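Local structure of pectate lyase (4U49) at residues 196-201 / 228-233; 50-55 / 89-94; 27-32 / 189-194. The protein probably depolymerises polygalacturonate and methyl-esterified pectins from within the chain by calcium-dependent eliminative cleavage. All blocks are in the same frame, centred on the assembly; numbering follows the deposited sequence.

Contact 1: residues 196-201 / 228-233; sequences CEDAAT and VLQQNA
Ala200 pairs with Leu229, and Thr201 with Gln230, as two short strands run parallel; the CA atoms of the second pair are 4.4 Å apart. The ladder starts where the chain bends at Ala199. There Val228 O takes two N-H groups, Ala199 N at 2.9 Å and Ala200 N at 3.3 Å, the second donor lying almost straight out from the carbonyl. Ala200 O then receives Gln230 N at 3.0 Å. Thr201 CA adds a C-H···O contact to Gln230 O.

Ala200 CB and Leu229 CD2 meet on one side of the strands, and Met207, Ile209 and Val240 close around them from the strands on other walls of the coil. The Val228 side chain sets off away from 196-201, yet its CG1 reaches back to Ala199 CB at 3.7 Å.

Gln230 carries the other side. Its CB lies beside Thr201, with Thr201 OG1 3.5 Å from Gln230 CB. Turning CG anti to the backbone N (chi1 -166°) brings Gln230 CG to 3.4 Å from Asp198 OD1. Asp198 slants across the same two carbons: its OD1 packs 3.2 Å from Gln230 CB, while the carboxylate finds its charged partner in Lys227, just ahead of the second strand. A bend at chi2 then lifts the Gln230 amide off Asp198, and its NE2 makes a weak bond to Asn232 OD1.

Before the bend, Cys196 is tied by a disulfide to Cys146, and it follows Ile195, which binds calcium in a structure of this protein, although no calcium is bound to this chain. Parallel pairing of successive turns of chain, with Ala200 and Leu229 facing the core, is what the right-handed parallel beta-helix of pectate lyases is built from.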
loop_
_atom_site.group_PDB
_atom_site.type_symbol
_atom_site.label_atom_id
_atom_site.label_comp_id
_atom_site.label_asym_id
_atom_site.label_seq_id
_atom_site.Cartn_x
_atom_site.Cartn_y
_atom_site.Cartn_z
ATOM N N CYS A 196 8.629 2.415 -9.210
ATOM C CA CYS A 196 9.118 3.099 -10.401
ATOM C C CYS A 196 8.270 4.347 -10.659
ATOM O O CYS A 196 8.569 5.417 -10.130
ATOM C CB CYS A 196 9.105 2.153 -11.602
ATOM S SG CYS A 196 9.741 2.861 -13.148
ATOM N N GLU A 197 7.205 4.214 -11.446
ATOM C CA GLU A 197 6.323 5.352 -11.713
ATOM C C GLU A 197 5.280 5.507 -10.604
ATOM O O GLU A 197 5.298 6.482 -9.852
ATOM C CB GLU A 197 5.632 5.203 -13.072
ATOM C CG GLU A 197 4.811 6.422 -13.468
ATOM C CD GLU A 197 4.090 6.255 -14.795
ATOM O OE1 GLU A 197 4.343 5.254 -15.496
ATOM O OE2 GLU A 197 3.268 7.133 -15.135
ATOM N N ASP A 198 4.367 4.545 -10.517
ATOM C CA ASP A 198 3.410 4.469 -9.417
ATOM C C ASP A 198 3.458 3.073 -8.810
ATOM O O ASP A 198 3.954 2.135 -9.435
ATOM C CB ASP A 198 1.985 4.777 -9.891
ATOM C CG ASP A 198 1.838 6.178 -10.449
ATOM O OD1 ASP A 198 1.587 7.108 -9.655
ATOM O OD2 ASP A 198 1.959 6.348 -11.677
ATOM N N ALA A 199 2.936 2.929 -7.598
ATOM C CA ALA A 199 2.774 1.603 -7.016
ATOM C C ALA A 199 1.471 0.991 -7.511
ATOM O O ALA A 199 1.429 -0.170 -7.924
ATOM C CB ALA A 199 2.798 1.668 -5.494
ATOM N N ALA A 200 0.408 1.786 -7.480
ATOM C CA ALA A 200 -0.901 1.326 -7.918
ATOM C C ALA A 200 -1.716 2.482 -8.483
ATOM O O ALA A 200 -1.608 3.617 -8.018
ATOM C CB ALA A 200 -1.644 0.660 -6.770
ATOM N N THR A 201 -2.535 2.182 -9.484
ATOM C CA THR A 201 -3.315 3.198 -10.178
ATOM C C THR A 201 -4.761 2.749 -10.319
ATOM O O THR A 201 -5.025 1.655 -10.812
ATOM C CB THR A 201 -2.733 3.496 -11.572
ATOM O OG1 THR A 201 -1.386 3.970 -11.440
ATOM C CG2 THR A 201 -3.571 4.542 -12.287
ATOM N N VAL A 228 2.777 7.411 -4.684
ATOM C CA VAL A 228 2.491 5.995 -4.505
ATOM C C VAL A 228 1.227 5.569 -5.242
ATOM O O VAL A 228 1.223 4.568 -5.961
ATOM C CB VAL A 228 2.328 5.652 -3.015
ATOM C CG1 VAL A 228 2.105 4.157 -2.834
ATOM C CG2 VAL A 228 3.543 6.125 -2.230
ATOM N N LEU A 229 0.157 6.334 -5.056
ATOM C CA LEU A 229 -1.159 5.958 -5.563
ATOM C C LEU A 229 -1.656 6.951 -6.603
ATOM O O LEU A 229 -1.426 8.139 -6.487
ATOM C CB LEU A 229 -2.162 5.874 -4.425
ATOM C CG LEU A 229 -1.827 4.854 -3.348
ATOM C CD1 LEU A 229 -2.855 4.874 -2.233
ATOM C CD2 LEU A 229 -1.706 3.460 -3.949
ATOM N N GLN A 230 -2.340 6.474 -7.624
ATOM C CA GLN A 230 -2.686 7.328 -8.734
ATOM C C GLN A 230 -4.136 6.988 -9.038
ATOM O O GLN A 230 -4.528 5.814 -8.976
ATOM C CB GLN A 230 -1.636 7.042 -9.810
ATOM C CG GLN A 230 -1.383 7.889 -11.021
ATOM C CD GLN A 230 -1.807 9.316 -10.920
ATOM O OE1 GLN A 230 -1.326 10.087 -10.043
ATOM N NE2 GLN A 230 -2.486 9.754 -11.992
ATOM N N GLN A 231 -4.942 8.026 -9.250
ATOM C CA GLN A 231 -6.399 7.879 -9.293
ATOM C C GLN A 231 -7.049 9.002 -10.103
ATOM O O GLN A 231 -7.477 10.021 -9.555
ATOM C CB GLN A 231 -6.993 7.876 -7.876
ATOM C CG GLN A 231 -8.470 7.507 -7.797
ATOM C CD GLN A 231 -9.005 7.465 -6.364
ATOM O OE1 GLN A 231 -8.293 7.071 -5.441
ATOM N NE2 GLN A 231 -10.261 7.885 -6.176
ATOM N N ASN A 232 -7.115 8.819 -11.414
ATOM C CA ASN A 232 -7.557 9.882 -12.303
ATOM C C ASN A 232 -9.059 9.873 -12.548
ATOM O O ASN A 232 -9.647 10.910 -12.858
ATOM C CB ASN A 232 -6.801 9.778 -13.625
ATOM C CG ASN A 232 -5.413 10.388 -13.545
ATOM O OD1 ASN A 232 -4.411 9.719 -13.806
ATOM N ND2 ASN A 232 -5.347 11.664 -13.163
ATOM N N ALA A 233 -9.676 8.706 -12.397
ATOM C CA ALA A 233 -11.111 8.581 -12.604
ATOM C C ALA A 233 -11.893 9.292 -11.508
ATOM O O ALA A 233 -11.448 9.370 -10.358
ATOM C CB ALA A 233 -11.512 7.116 -12.672
#

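Contact 2: residues 50-55 / 89-94; sequences DVYRST and WVDTVS
This is an antiparallel strand pairing, Asp50, Val51 and Tyr52 set against Asp91, Val90 and Trp89, in the middle of a four-stranded sheet of the N-terminal part of the chain. Four backbone hydrogen bonds fasten it. Asp50 and Asp91 exchange a matched pair, N of each to O of the other at 2.7 Å; Tyr52 N reaches Trp89 O at 2.8 Å with an angle at hydrogen of 173°, and the return bond, Trp89 N to Tyr52 O, is 3.0 Å. Between them sits the non-hydrogen-bonded pair Val51 and Val90, where Val90 CA makes a C-H···O contact to Asp50 O.

Val51 CG2 and Val90 CG1 touch loosely at 4.3 Å on the inner face, and Val90 goes on to meet Thr24 and Leu26 of strand 24-31 in the facing sheet. Two antiparallel sheets, 24-31/34-41/74-77 and 62-68/46-54/87-94/99-106, have the strand order of a fibronectin type III-like sandwich, in which the present strands are the central pair of the larger sheet.

The outer face carries Asp50, Tyr52, Trp89 and Asp91. Tyr52 and Trp89 meet through their CB atoms, and from there the rings part. Tyr52, its CG anti to the carbonyl carbon (chi1 -71°), swings diagonally to Asp91, so that CE2 lies 3.8 Å from Asp91 OD2, the ring and carboxylate planes 42° apart. Trp89 turns the other way along the strand and brings the edge of its six-membered ring, at CZ3, to Ser54 N at 4.0 Å. Arg48 and Lys64 form salt bridges with Asp50 OD2, which probably eases the like charge of Asp91, whose OD2 is 5.7 Å from Asp50 OD2.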
loop_
_atom_site.group_PDB
_atom_site.type_symbol
_atom_site.label_atom_id
_atom_site.label_comp_id
_atom_site.label_asym_id
_atom_site.label_seq_id
_atom_site.Cartn_x
_atom_site.Cartn_y
_atom_site.Cartn_z
ATOM N N ASP A 50 -0.485 -13.711 15.798
ATOM C CA ASP A 50 0.775 -13.782 16.540
ATOM C C ASP A 50 1.970 -13.847 15.596
ATOM O O ASP A 50 1.936 -14.559 14.595
ATOM C CB ASP A 50 0.795 -15.000 17.468
ATOM C CG ASP A 50 -0.157 -14.866 18.641
ATOM O OD1 ASP A 50 -0.631 -13.745 18.913
ATOM O OD2 ASP A 50 -0.415 -15.888 19.309
ATOM N N VAL A 51 3.026 -13.112 15.927
ATOM C CA VAL A 51 4.238 -13.090 15.113
ATOM C C VAL A 51 5.379 -13.852 15.787
ATOM O O VAL A 51 5.711 -13.591 16.945
ATOM C CB VAL A 51 4.702 -11.649 14.832
ATOM C CG1 VAL A 51 5.982 -11.651 14.009
ATOM C CG2 VAL A 51 3.601 -10.866 14.129
ATOM N N TYR A 52 5.983 -14.783 15.051
ATOM C CA TYR A 52 7.084 -15.589 15.572
ATOM C C TYR A 52 8.367 -15.381 14.777
ATOM O O TYR A 52 8.336 -15.172 13.566
ATOM C CB TYR A 52 6.713 -17.074 15.571
ATOM C CG TYR A 52 5.681 -17.442 16.610
ATOM C CD1 TYR A 52 6.059 -17.998 17.824
ATOM C CD2 TYR A 52 4.328 -17.228 16.377
ATOM C CE1 TYR A 52 5.119 -18.333 18.781
ATOM C CE2 TYR A 52 3.381 -17.561 17.328
ATOM C CZ TYR A 52 3.783 -18.113 18.525
ATOM O OH TYR A 52 2.844 -18.445 19.476
ATOM N N ARG A 53 9.493 -15.439 15.479
ATOM C CA ARG A 53 10.803 -15.289 14.867
ATOM C C ARG A 53 11.751 -16.365 15.391
ATOM O O ARG A 53 11.760 -16.658 16.584
ATOM C CB ARG A 53 11.367 -13.895 15.151
ATOM C CG ARG A 53 12.747 -13.649 14.570
ATOM C CD ARG A 53 13.600 -12.860 15.545
ATOM N NE ARG A 53 13.253 -11.447 15.572
ATOM C CZ ARG A 53 13.501 -10.635 16.595
ATOM N NH1 ARG A 53 14.079 -11.099 17.697
ATOM N NH2 ARG A 53 13.153 -9.360 16.520
ATOM N N SER A 54 12.542 -16.956 14.500
ATOM C CA SER A 54 13.534 -17.956 14.901
ATOM C C SER A 54 14.566 -17.361 15.864
ATOM O O SER A 54 14.742 -16.145 15.899
ATOM C CB SER A 54 14.239 -18.524 13.671
ATOM O OG SER A 54 14.916 -17.496 12.970
ATOM N N THR A 55 15.234 -18.209 16.647
ATOM C CA THR A 55 16.315 -17.752 17.524
ATOM C C THR A 55 17.669 -18.309 17.098
ATOM O O THR A 55 18.537 -18.541 17.937
ATOM C CB THR A 55 16.062 -18.129 19.012
ATOM O OG1 THR A 55 15.725 -19.518 19.129
ATOM C CG2 THR A 55 14.960 -17.290 19.581
ATOM N N TRP A 89 7.206 -16.580 11.192
ATOM C CA TRP A 89 5.870 -17.151 11.034
ATOM C C TRP A 89 4.827 -16.175 11.557
ATOM O O TRP A 89 5.097 -15.429 12.497
ATOM C CB TRP A 89 5.722 -18.472 11.797
ATOM C CG TRP A 89 6.616 -19.578 11.366
ATOM C CD1 TRP A 89 6.291 -20.622 10.549
ATOM C CD2 TRP A 89 7.979 -19.779 11.754
ATOM N NE1 TRP A 89 7.369 -21.456 10.397
ATOM C CE2 TRP A 89 8.420 -20.959 11.123
ATOM C CE3 TRP A 89 8.871 -19.071 12.564
ATOM C CZ2 TRP A 89 9.716 -21.448 11.277
ATOM C CZ3 TRP A 89 10.157 -19.557 12.716
ATOM C CH2 TRP A 89 10.568 -20.733 12.074
ATOM N N VAL A 90 3.635 -16.184 10.967
ATOM C CA VAL A 90 2.490 -15.540 11.605
ATOM C C VAL A 90 1.396 -16.580 11.862
ATOM O O VAL A 90 1.108 -17.428 11.013
ATOM C CB VAL A 90 1.921 -14.359 10.772
ATOM C CG1 VAL A 90 2.962 -13.259 10.625
ATOM C CG2 VAL A 90 1.444 -14.824 9.407
ATOM N N ASP A 91 0.818 -16.530 13.056
ATOM C CA ASP A 91 -0.292 -17.401 13.418
ATOM C C ASP A 91 -1.556 -16.566 13.497
ATOM O O ASP A 91 -1.550 -15.496 14.098
ATOM C CB ASP A 91 -0.041 -18.103 14.760
ATOM C CG ASP A 91 0.955 -19.246 14.655
ATOM O OD1 ASP A 91 1.631 -19.367 13.612
ATOM O OD2 ASP A 91 1.066 -20.022 15.629
ATOM N N THR A 92 -2.636 -17.037 12.884
ATOM C CA THR A 92 -3.916 -16.360 13.039
ATOM C C THR A 92 -4.827 -17.178 13.939
ATOM O O THR A 92 -4.886 -18.403 13.834
ATOM C CB THR A 92 -4.616 -16.118 11.693
ATOM O OG1 THR A 92 -4.975 -17.374 11.107
ATOM C CG2 THR A 92 -3.703 -15.354 10.748
ATOM N N VAL A 93 -5.526 -16.494 14.836
ATOM C CA VAL A 93 -6.469 -17.151 15.729
ATOM C C VAL A 93 -7.887 -16.737 15.353
ATOM O O VAL A 93 -8.196 -15.547 15.283
ATOM C CB VAL A 93 -6.184 -16.809 17.201
ATOM C CG1 VAL A 93 -7.113 -17.587 18.120
ATOM C CG2 VAL A 93 -4.730 -17.107 17.538
ATOM N N SER A 94 -8.738 -17.723 15.093
ATOM C CA SER A 94 -10.106 -17.461 14.664
ATOM C C SER A 94 -11.086 -17.632 15.817
ATOM O O SER A 94 -10.716 -18.100 16.893
ATOM C CB SER A 94 -10.491 -18.381 13.505
ATOM O OG SER A 94 -9.745 -18.075 12.338
#

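Contact 3: residues 27-32 / 189-194; sequences MLLKKD and NVIWED
Asn189 meets Met27 at a corner of the coil, where its backbone takes a left-handed conformation. The methionine's terminal methyl curls over it, Met27 CE lying 3.2 Å from Asn189 O and 3.4 Å from Asn189 OD1. The amide is already fixed, OD1 by Ser38 and ND2 by Asn166. Ile191 fills the middle: its CG1 lies 3.7 Å from Met27 CE, and CG2, anti to its backbone N, comes to 4.2 Å from Leu29 CD2. At Glu193 the contact turns polar. Bent along its length, Lys31 brings NZ to Glu193 O in a weak bond of 3.2 Å, and a water links NZ weakly to Glu193 OE2, whose stronger partner is Arg168. Asp194, which binds calcium in a structure of this protein though not in this chain, follows directly. The axes of 27-31 and 190-192 approach to 8.4 Å, at 19° to each other, and the strands meet through side chains, as surfaces of separate sheets do. Strand 24-31, the edge of its own sheet, thus lies against the beta-helix over strand 184-192, with Arg168 of strand 167-169 and Val213 and His215 of strand 213-216, the neighbours of 184-192, also touching it.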
loop_
_atom_site.group_PDB
_atom_site.type_symbol
_atom_site.label_atom_id
_atom_site.label_comp_id
_atom_site.label_asym_id
_atom_site.label_seq_id
_atom_site.Cartn_x
_atom_site.Cartn_y
_atom_site.Cartn_z
ATOM N N MET A 27 5.270 -13.177 3.370
ATOM C CA MET A 27 6.436 -12.717 2.623
ATOM C C MET A 27 7.183 -11.681 3.452
ATOM O O MET A 27 6.611 -11.095 4.370
ATOM C CB MET A 27 6.028 -12.107 1.281
ATOM C CG MET A 27 5.117 -12.974 0.442
ATOM S SD MET A 27 4.866 -12.268 -1.197
ATOM C CE MET A 27 4.431 -10.581 -0.787
ATOM N N LEU A 28 8.448 -11.433 3.131
ATOM C CA LEU A 28 9.181 -10.407 3.862
ATOM C C LEU A 28 10.069 -9.546 2.976
ATOM O O LEU A 28 10.411 -9.914 1.852
ATOM C CB LEU A 28 10.021 -11.039 4.979
ATOM C CG LEU A 28 10.990 -12.184 4.692
ATOM C CD1 LEU A 28 12.303 -11.675 4.100
ATOM C CD2 LEU A 28 11.254 -12.973 5.968
ATOM N N LEU A 29 10.428 -8.388 3.511
ATOM C CA LEU A 29 11.383 -7.497 2.874
ATOM C C LEU A 29 12.369 -7.008 3.924
ATOM O O LEU A 29 11.994 -6.276 4.841
ATOM C CB LEU A 29 10.673 -6.313 2.213
ATOM C CG LEU A 29 11.575 -5.286 1.525
ATOM C CD1 LEU A 29 12.271 -5.910 0.326
ATOM C CD2 LEU A 29 10.784 -4.048 1.113
ATOM N N LYS A 30 13.619 -7.442 3.812
ATOM C CA LYS A 30 14.671 -6.942 4.688
ATOM C C LYS A 30 15.349 -5.769 3.992
ATOM O O LYS A 30 16.099 -5.951 3.032
ATOM C CB LYS A 30 15.675 -8.046 5.030
ATOM C CG LYS A 30 16.704 -7.651 6.081
ATOM C CD LYS A 30 17.526 -8.847 6.535
ATOM C CE LYS A 30 18.669 -8.408 7.439
ATOM N NZ LYS A 30 19.419 -9.571 7.988
ATOM N N LYS A 31 15.065 -4.566 4.477
ATOM C CA LYS A 31 15.403 -3.341 3.763
ATOM C C LYS A 31 15.297 -2.140 4.694
ATOM O O LYS A 31 14.508 -2.157 5.639
ATOM C CB LYS A 31 14.472 -3.164 2.560
ATOM C CG LYS A 31 14.826 -2.022 1.623
ATOM C CD LYS A 31 15.966 -2.396 0.702
ATOM C CE LYS A 31 15.644 -2.030 -0.739
ATOM N NZ LYS A 31 14.422 -2.735 -1.221
ATOM N N ASP A 32 16.097 -1.109 4.424
ATOM C CA ASP A 32 16.059 0.142 5.179
ATOM C C ASP A 32 16.248 -0.074 6.683
ATOM O O ASP A 32 15.560 0.546 7.496
ATOM C CB ASP A 32 14.741 0.880 4.914
ATOM C CG ASP A 32 14.510 1.151 3.437
ATOM O OD1 ASP A 32 13.402 0.852 2.941
ATOM O OD2 ASP A 32 15.431 1.668 2.769
ATOM N N ASN A 189 -1.301 -8.225 -0.165
ATOM C CA ASN A 189 0.052 -8.698 0.112
ATOM C C ASN A 189 0.963 -8.610 -1.109
ATOM O O ASN A 189 1.473 -9.616 -1.603
ATOM C CB ASN A 189 0.024 -10.136 0.634
ATOM C CG ASN A 189 1.374 -10.587 1.157
ATOM O OD1 ASN A 189 2.191 -9.771 1.584
ATOM N ND2 ASN A 189 1.620 -11.890 1.112
ATOM N N VAL A 190 1.142 -7.394 -1.605
ATOM C CA VAL A 190 2.107 -7.141 -2.661
ATOM C C VAL A 190 3.272 -6.361 -2.076
ATOM O O VAL A 190 3.073 -5.449 -1.278
ATOM C CB VAL A 190 1.474 -6.369 -3.836
ATOM C CG1 VAL A 190 2.533 -5.951 -4.859
ATOM C CG2 VAL A 190 0.403 -7.219 -4.488
ATOM N N ILE A 191 4.487 -6.747 -2.450
ATOM C CA ILE A 191 5.675 -6.018 -2.036
ATOM C C ILE A 191 6.330 -5.340 -3.237
ATOM O O ILE A 191 6.798 -6.006 -4.162
ATOM C CB ILE A 191 6.695 -6.940 -1.335
ATOM C CG1 ILE A 191 6.124 -7.432 -0.004
ATOM C CG2 ILE A 191 8.008 -6.206 -1.108
ATOM C CD1 ILE A 191 7.040 -8.383 0.750
ATOM N N TRP A 192 6.325 -4.011 -3.223
ATOM C CA TRP A 192 7.041 -3.212 -4.213
ATOM C C TRP A 192 8.472 -2.983 -3.738
ATOM O O TRP A 192 8.706 -2.173 -2.840
ATOM C CB TRP A 192 6.349 -1.862 -4.439
ATOM C CG TRP A 192 5.000 -1.923 -5.107
ATOM C CD1 TRP A 192 4.728 -1.690 -6.425
ATOM C CD2 TRP A 192 3.739 -2.203 -4.482
ATOM N NE1 TRP A 192 3.380 -1.818 -6.662
ATOM C CE2 TRP A 192 2.751 -2.133 -5.487
ATOM C CE3 TRP A 192 3.350 -2.511 -3.173
ATOM C CZ2 TRP A 192 1.401 -2.360 -5.225
ATOM C CZ3 TRP A 192 2.008 -2.736 -2.914
ATOM C CH2 TRP A 192 1.051 -2.661 -3.934
ATOM N N GLU A 193 9.428 -3.692 -4.330
ATOM C CA GLU A 193 10.817 -3.588 -3.895
ATOM C C GLU A 193 11.403 -2.213 -4.179
ATOM O O GLU A 193 12.313 -1.762 -3.483
ATOM C CB GLU A 193 11.664 -4.672 -4.559
ATOM C CG GLU A 193 11.196 -6.069 -4.208
ATOM C CD GLU A 193 12.289 -7.105 -4.339
ATOM O OE1 GLU A 193 12.798 -7.293 -5.465
ATOM O OE2 GLU A 193 12.632 -7.734 -3.314
ATOM N N ASP A 194 10.866 -1.547 -5.196
ATOM C CA ASP A 194 11.257 -0.181 -5.519
ATOM C C ASP A 194 10.247 0.412 -6.490
ATOM O O ASP A 194 10.201 0.025 -7.657
ATOM C CB ASP A 194 12.667 -0.140 -6.120
ATOM C CG ASP A 194 13.244 1.263 -6.168
ATOM O OD1 ASP A 194 13.084 2.011 -5.182
ATOM O OD2 ASP A 194 13.862 1.620 -7.195
HETATM O O HOH W 1 14.768 -5.861 -2.559
#

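Overall arrangement
The three contacts sample the N-terminal sandwich, the beta-helix and the seam between them. Contact 2 lies inside the sandwich and contact 1 inside the beta-helix, with centres 32 Å apart on opposite sides of the chain's centre; contact 3 joins the two, its centre 18 Å from each of the others. Along the chain, contact 2 is nested in the long loop that contact 3 closes, and contact 1 follows. Contacts 1 and 3 touch where Trp192 NE1 makes a weak bond to Ala199 O, and the loop holding Asp194 and Ile195, which bind calcium in a structure of this protein, links them. The sandwich thus packs on the side of the beta-helix near the calcium-binding residues.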